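3,4-dihydroxybenzoate decarboxylase (Enterobacter cloacae, PDB 5NY5) catalyses the decarboxylation of 3,4-dihydroxybenzoate and the reverse para-carboxylation of catechols, using prenylated FMN. Local coordinates at residues T165-H170 and F229-L234; L155-E160 and V253-I258. All blocks are in the same frame, centred on the assembly; numbering follows the deposited sequence.

Contact 1: T165-H170 and F229-L234; sequences TDVTIH and FGYNEL
A buried strand-to-loop contact at the manganese site joins Thr165, Asp166 and Val167 of strand 165-174 to Tyr231 and Glu233 in the loop that leads into helix 234-241. Thr165 makes two kinds of contact with Tyr231. Its OG1 accepts the backbone N-H of Tyr231 at 2.9 Å with a bent angle of 143°, while CG2 lies over one face of the ring in a CH-pi contact, 3.7 Å from the Tyr231 centroid and offset toward the rim. Thr165 OG1 sits between its own backbone N and carbonyl carbon (chi1 66°), which points it at the loop backbone and puts CG2 over the ring. Val167 divides its branches: CG1 meets the Tyr231 ring at its edge, CD1 being 3.9 Å away, and CG2 packs on Glu233 CB at 3.5 Å. The bend at chi2 of Glu233 folds its carboxylate toward Asp166. Both acids are manganese ligands in the metal-bound enzyme; in this apo chain one water donates to Asp166 OD1 (2.5 Å) and Glu233 OE1 (2.6 Å), bridging two acceptors 3.3 Å apart. His189, the third manganese-binding residue, starts helix 189-199 beside Asp166. Strand 148-157 pairs with strand 165-174, and strand 256-258 packs against Tyr231.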
loop_
_atom_site.group_PDB
_atom_site.type_symbol
_atom_site.label_atom_id
_atom_site.label_comp_id
_atom_site.label_asym_id
_atom_site.label_seq_id
_atom_site.Cartn_x
_atom_site.Cartn_y
_atom_site.Cartn_z
ATOM N N THR A 165 21.400 -0.353 -46.359
ATOM C CA THR A 165 22.216 0.704 -45.784
ATOM C C THR A 165 21.694 1.099 -44.410
ATOM O O THR A 165 20.531 0.865 -44.069
ATOM C CB THR A 165 22.243 1.939 -46.693
ATOM O OG1 THR A 165 20.934 2.519 -46.750
ATOM C CG2 THR A 165 22.681 1.558 -48.096
ATOM N N ASP A 166 22.574 1.716 -43.625
ATOM C CA ASP A 166 22.215 2.217 -42.306
ATOM C C ASP A 166 23.038 3.459 -42.010
ATOM O O ASP A 166 24.266 3.435 -42.139
ATOM C CB ASP A 166 22.450 1.159 -41.224
ATOM C CG ASP A 166 21.957 1.600 -39.862
ATOM O OD1 ASP A 166 20.869 2.208 -39.793
ATOM O OD2 ASP A 166 22.660 1.343 -38.861
ATOM N N VAL A 167 22.365 4.541 -41.627
ATOM C CA VAL A 167 23.024 5.773 -41.214
ATOM C C VAL A 167 22.599 6.071 -39.782
ATOM O O VAL A 167 21.414 5.961 -39.441
ATOM C CB VAL A 167 22.713 6.941 -42.173
ATOM C CG1 VAL A 167 22.244 6.415 -43.530
ATOM C CG2 VAL A 167 21.717 7.929 -41.593
ATOM N N THR A 168 23.573 6.396 -38.935
ATOM C CA THR A 168 23.338 6.535 -37.505
ATOM C C THR A 168 24.334 7.529 -36.925
ATOM O O THR A 168 25.273 7.965 -37.595
ATOM C CB THR A 168 23.459 5.189 -36.780
ATOM O OG1 THR A 168 24.523 4.424 -37.362
ATOM C CG2 THR A 168 22.162 4.405 -36.866
ATOM N N ILE A 169 24.123 7.872 -35.657
ATOM C CA ILE A 169 24.982 8.798 -34.926
ATOM C C ILE A 169 25.691 8.027 -33.822
ATOM O O ILE A 169 25.044 7.356 -33.009
ATOM C CB ILE A 169 24.181 9.976 -34.348
ATOM C CG1 ILE A 169 23.482 10.745 -35.470
ATOM C CG2 ILE A 169 25.095 10.902 -33.557
ATOM C CD1 ILE A 169 22.821 12.029 -35.018
ATOM N N HIS A 170 27.016 8.126 -33.794
ATOM C CA HIS A 170 27.842 7.447 -32.809
ATOM C C HIS A 170 28.822 8.440 -32.205
ATOM O O HIS A 170 28.993 9.559 -32.695
ATOM C CB HIS A 170 28.614 6.275 -33.431
ATOM C CG HIS A 170 27.756 5.314 -34.190
ATOM N ND1 HIS A 170 27.517 4.028 -33.756
ATOM C CD2 HIS A 170 27.086 5.446 -35.358
ATOM C CE1 HIS A 170 26.734 3.412 -34.623
ATOM N NE2 HIS A 170 26.459 4.251 -35.605
ATOM N N PHE A 229 19.390 0.831 -51.784
ATOM C CA PHE A 229 20.370 1.918 -51.751
ATOM C C PHE A 229 19.728 3.199 -51.226
ATOM O O PHE A 229 19.902 4.289 -51.775
ATOM C CB PHE A 229 20.998 2.136 -53.129
ATOM C CG PHE A 229 21.906 1.021 -53.572
ATOM C CD1 PHE A 229 23.258 1.052 -53.273
ATOM C CD2 PHE A 229 21.410 -0.053 -54.295
ATOM C CE1 PHE A 229 24.099 0.032 -53.681
ATOM C CE2 PHE A 229 22.245 -1.077 -54.707
ATOM C CZ PHE A 229 23.591 -1.035 -54.399
ATOM N N GLY A 230 18.969 3.053 -50.145
ATOM C CA GLY A 230 18.088 4.104 -49.680
ATOM C C GLY A 230 18.725 5.180 -48.828
ATOM O O GLY A 230 18.491 6.367 -49.071
ATOM N N TYR A 231 19.525 4.786 -47.836
ATOM C CA TYR A 231 20.037 5.715 -46.826
ATOM C C TYR A 231 18.894 6.568 -46.278
ATOM O O TYR A 231 18.956 7.798 -46.243
ATOM C CB TYR A 231 21.156 6.591 -47.394
ATOM C CG TYR A 231 22.353 5.831 -47.924
ATOM C CD1 TYR A 231 23.383 5.440 -47.077
ATOM C CD2 TYR A 231 22.462 5.519 -49.274
ATOM C CE1 TYR A 231 24.479 4.751 -47.558
ATOM C CE2 TYR A 231 23.556 4.831 -49.762
ATOM C CZ TYR A 231 24.561 4.450 -48.901
ATOM O OH TYR A 231 25.651 3.766 -49.381
ATOM N N ASN A 232 17.831 5.885 -45.844
ATOM C CA ASN A 232 16.522 6.515 -45.713
ATOM C C ASN A 232 16.457 7.559 -44.607
ATOM O O ASN A 232 15.610 8.456 -44.677
ATOM C CB ASN A 232 15.460 5.443 -45.484
ATOM C CG ASN A 232 15.417 4.421 -46.605
ATOM O OD1 ASN A 232 16.121 3.411 -46.570
ATOM N ND2 ASN A 232 14.589 4.682 -47.610
ATOM N N GLU A 233 17.317 7.475 -43.591
ATOM C CA GLU A 233 17.296 8.496 -42.551
ATOM C C GLU A 233 17.663 9.867 -43.097
ATOM O O GLU A 233 17.329 10.880 -42.475
ATOM C CB GLU A 233 18.233 8.114 -41.406
ATOM C CG GLU A 233 17.779 6.907 -40.603
ATOM C CD GLU A 233 18.247 5.597 -41.199
ATOM O OE1 GLU A 233 19.014 4.878 -40.524
ATOM O OE2 GLU A 233 17.856 5.289 -42.344
ATOM N N LEU A 234 18.336 9.920 -44.248
ATOM C CA LEU A 234 18.624 11.184 -44.907
ATOM C C LEU A 234 17.408 11.762 -45.616
ATOM O O LEU A 234 17.418 12.947 -45.968
ATOM C CB LEU A 234 19.764 11.006 -45.910
ATOM C CG LEU A 234 21.104 10.542 -45.339
ATOM C CD1 LEU A 234 22.119 10.346 -46.448
ATOM C CD2 LEU A 234 21.620 11.538 -44.319
HETATM O O HOH W 1 18.772 2.337 -41.193
#

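Contact 2: L155-E160 and V253-I258; sequences LASDPE and VKEKAI
Glu255, which follows an inverse gamma turn centred on Lys254, reaches Ser157 with its carboxylate. Its CG stands anti to the backbone N (chi1 -167°) and the chain then bends at chi2, which brings Glu255 CG to 3.6 Å from Leu155 O and carries the carboxylate over the face of strand 148-157 to Ser157. There Glu255 OE2 accepts a hydrogen bond from Ser157 OG at 3.0 Å through its syn lone pair. The backbone N of Ser157 also lies close to OE2, but at too poor an angle to bond. Glu255 OE1 accepts from Lys256 N at 3.2 Å, on the anti side and 32° out of the carboxylate plane, and has Tyr231 as its further partner. Three hydrogen bonds therefore hold this buried carboxylate and restrict its rotation.

At Lys256 the backbone takes over: Leu155 CD1 packs 3.2 Å from Lys256 O, and that carbonyl is itself bonded to Thr207 OG1. The same methyl continues to Ala257, Leu155 CD1 coming within 3.9 Å of Ala257 CA. Ile258 closes the segment, its backbone N 4.3 Å from Leu155 CD1 and bonded to Asn209 OD1.

The short strand axes run nearly antiparallel, at 158°, yet 7.6 Å apart, and side chains rather than backbone hydrogen bonds join them. Strand 204-210 pairs with Leu155 through Thr207, and its Thr207 and Asn209 side chains bond to the backbone of strand 256-258, which itself pairs with strand 246-249; on the other edge of strand 148-157 runs strand 165-174.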
loop_
_atom_site.group_PDB
_atom_site.type_symbol
_atom_site.label_atom_id
_atom_site.label_comp_id
_atom_site.label_asym_id
_atom_site.label_seq_id
_atom_site.Cartn_x
_atom_site.Cartn_y
_atom_site.Cartn_z
ATOM N N LEU A 155 27.862 6.253 -41.993
ATOM C CA LEU A 155 27.217 5.549 -43.092
ATOM C C LEU A 155 27.850 4.173 -43.243
ATOM O O LEU A 155 29.069 4.025 -43.121
ATOM C CB LEU A 155 27.347 6.325 -44.407
ATOM C CG LEU A 155 26.960 7.804 -44.423
ATOM C CD1 LEU A 155 27.043 8.369 -45.830
ATOM C CD2 LEU A 155 25.575 8.006 -43.867
ATOM N N ALA A 156 27.019 3.167 -43.507
ATOM C CA ALA A 156 27.512 1.806 -43.674
ATOM C C ALA A 156 26.522 1.020 -44.519
ATOM O O ALA A 156 25.345 1.374 -44.623
ATOM C CB ALA A 156 27.736 1.120 -42.323
ATOM N N SER A 157 27.019 -0.059 -45.123
ATOM C CA SER A 157 26.205 -0.912 -45.974
ATOM C C SER A 157 26.503 -2.373 -45.674
ATOM O O SER A 157 27.599 -2.722 -45.229
ATOM C CB SER A 157 26.448 -0.628 -47.461
ATOM O OG SER A 157 25.937 0.642 -47.823
ATOM N N ASP A 158 25.508 -3.218 -45.924
ATOM C CA ASP A 158 25.658 -4.654 -45.734
ATOM C C ASP A 158 26.825 -5.167 -46.572
ATOM O O ASP A 158 26.860 -4.929 -47.787
ATOM C CB ASP A 158 24.363 -5.367 -46.126
ATOM C CG ASP A 158 24.329 -6.829 -45.702
ATOM O OD1 ASP A 158 25.363 -7.521 -45.786
ATOM O OD2 ASP A 158 23.243 -7.293 -45.294
ATOM N N PRO A 159 27.794 -5.865 -45.972
ATOM C CA PRO A 159 28.905 -6.414 -46.763
ATOM C C PRO A 159 28.481 -7.502 -47.736
ATOM O O PRO A 159 29.289 -7.890 -48.590
ATOM C CB PRO A 159 29.859 -6.962 -45.695
ATOM C CG PRO A 159 28.978 -7.251 -44.526
ATOM C CD PRO A 159 27.926 -6.181 -44.539
ATOM N N GLU A 160 27.251 -8.004 -47.636
ATOM C CA GLU A 160 26.713 -8.973 -48.582
ATOM C C GLU A 160 25.752 -8.336 -49.578
ATOM O O GLU A 160 25.914 -8.504 -50.790
ATOM C CB GLU A 160 26.005 -10.107 -47.830
ATOM C CG GLU A 160 26.914 -10.926 -46.930
ATOM C CD GLU A 160 26.199 -12.111 -46.309
ATOM O OE1 GLU A 160 24.961 -12.199 -46.446
ATOM O OE2 GLU A 160 26.876 -12.956 -45.687
ATOM N N VAL A 253 37.664 4.136 -48.984
ATOM C CA VAL A 253 36.890 3.004 -48.496
ATOM C C VAL A 253 35.669 2.816 -49.388
ATOM O O VAL A 253 35.333 3.664 -50.214
ATOM C CB VAL A 253 36.462 3.173 -47.024
ATOM C CG1 VAL A 253 37.682 3.281 -46.124
ATOM C CG2 VAL A 253 35.568 4.390 -46.870
ATOM N N LYS A 254 34.998 1.680 -49.199
ATOM C CA LYS A 254 33.864 1.284 -50.035
ATOM C C LYS A 254 32.555 1.735 -49.383
ATOM O O LYS A 254 31.739 0.938 -48.916
ATOM C CB LYS A 254 33.878 -0.221 -50.268
ATOM C CG LYS A 254 35.164 -0.747 -50.875
ATOM C CD LYS A 254 35.337 -0.268 -52.307
ATOM C CE LYS A 254 36.597 -0.846 -52.932
ATOM N NZ LYS A 254 37.821 -0.431 -52.192
ATOM N N GLU A 255 32.365 3.052 -49.365
ATOM C CA GLU A 255 31.165 3.650 -48.795
ATOM C C GLU A 255 31.108 5.112 -49.212
ATOM O O GLU A 255 32.144 5.739 -49.445
ATOM C CB GLU A 255 31.145 3.527 -47.266
ATOM C CG GLU A 255 29.807 3.851 -46.624
ATOM C CD GLU A 255 28.669 3.037 -47.206
ATOM O OE1 GLU A 255 27.873 3.597 -47.989
ATOM O OE2 GLU A 255 28.575 1.834 -46.888
ATOM N N LYS A 256 29.892 5.640 -49.307
ATOM C CA LYS A 256 29.683 7.034 -49.662
ATOM C C LYS A 256 29.749 7.919 -48.421
ATOM O O LYS A 256 29.682 7.444 -47.285
ATOM C CB LYS A 256 28.340 7.214 -50.369
ATOM C CG LYS A 256 28.256 6.513 -51.711
ATOM C CD LYS A 256 27.011 5.650 -51.806
ATOM C CE LYS A 256 27.032 4.789 -53.059
ATOM N NZ LYS A 256 25.974 3.740 -53.026
ATOM N N ALA A 257 29.886 9.223 -48.653
ATOM C CA ALA A 257 29.977 10.206 -47.584
ATOM C C ALA A 257 29.086 11.398 -47.902
ATOM O O ALA A 257 28.661 11.597 -49.042
ATOM C CB ALA A 257 31.422 10.676 -47.366
ATOM N N ILE A 258 28.803 12.191 -46.870
ATOM C CA ILE A 258 28.001 13.398 -47.043
ATOM C C ILE A 258 28.819 14.417 -47.826
ATOM O O ILE A 258 29.884 14.856 -47.377
ATOM C CB ILE A 258 27.556 13.962 -45.689
ATOM C CG1 ILE A 258 26.690 12.944 -44.946
ATOM C CG2 ILE A 258 26.800 15.268 -45.878
ATOM C CD1 ILE A 258 25.411 12.591 -45.665
#

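Both contacts are buried and lie within the same Rift-related region, contact 1 nested inside the chain loop that contact 2 closes; their centres lie about 15 Å and about 22 Å from the chain centre, respectively. Strands 148-157 and 165-174 are sheet neighbours, and Asp166 N probably bonds to Ala156 O at 3.0 Å. A second connection runs through side chains: Tyr231 OH lies 2.6 Å from Glu255 OE1, tying the ring packed on Thr165 in contact 1 to the carboxylate of contact 2. Their acids differ in role. Contact 1 gathers two carboxylates around a water at the manganese site, whereas the single carboxylate of contact 2 is satisfied by protein donors and joins two sheets.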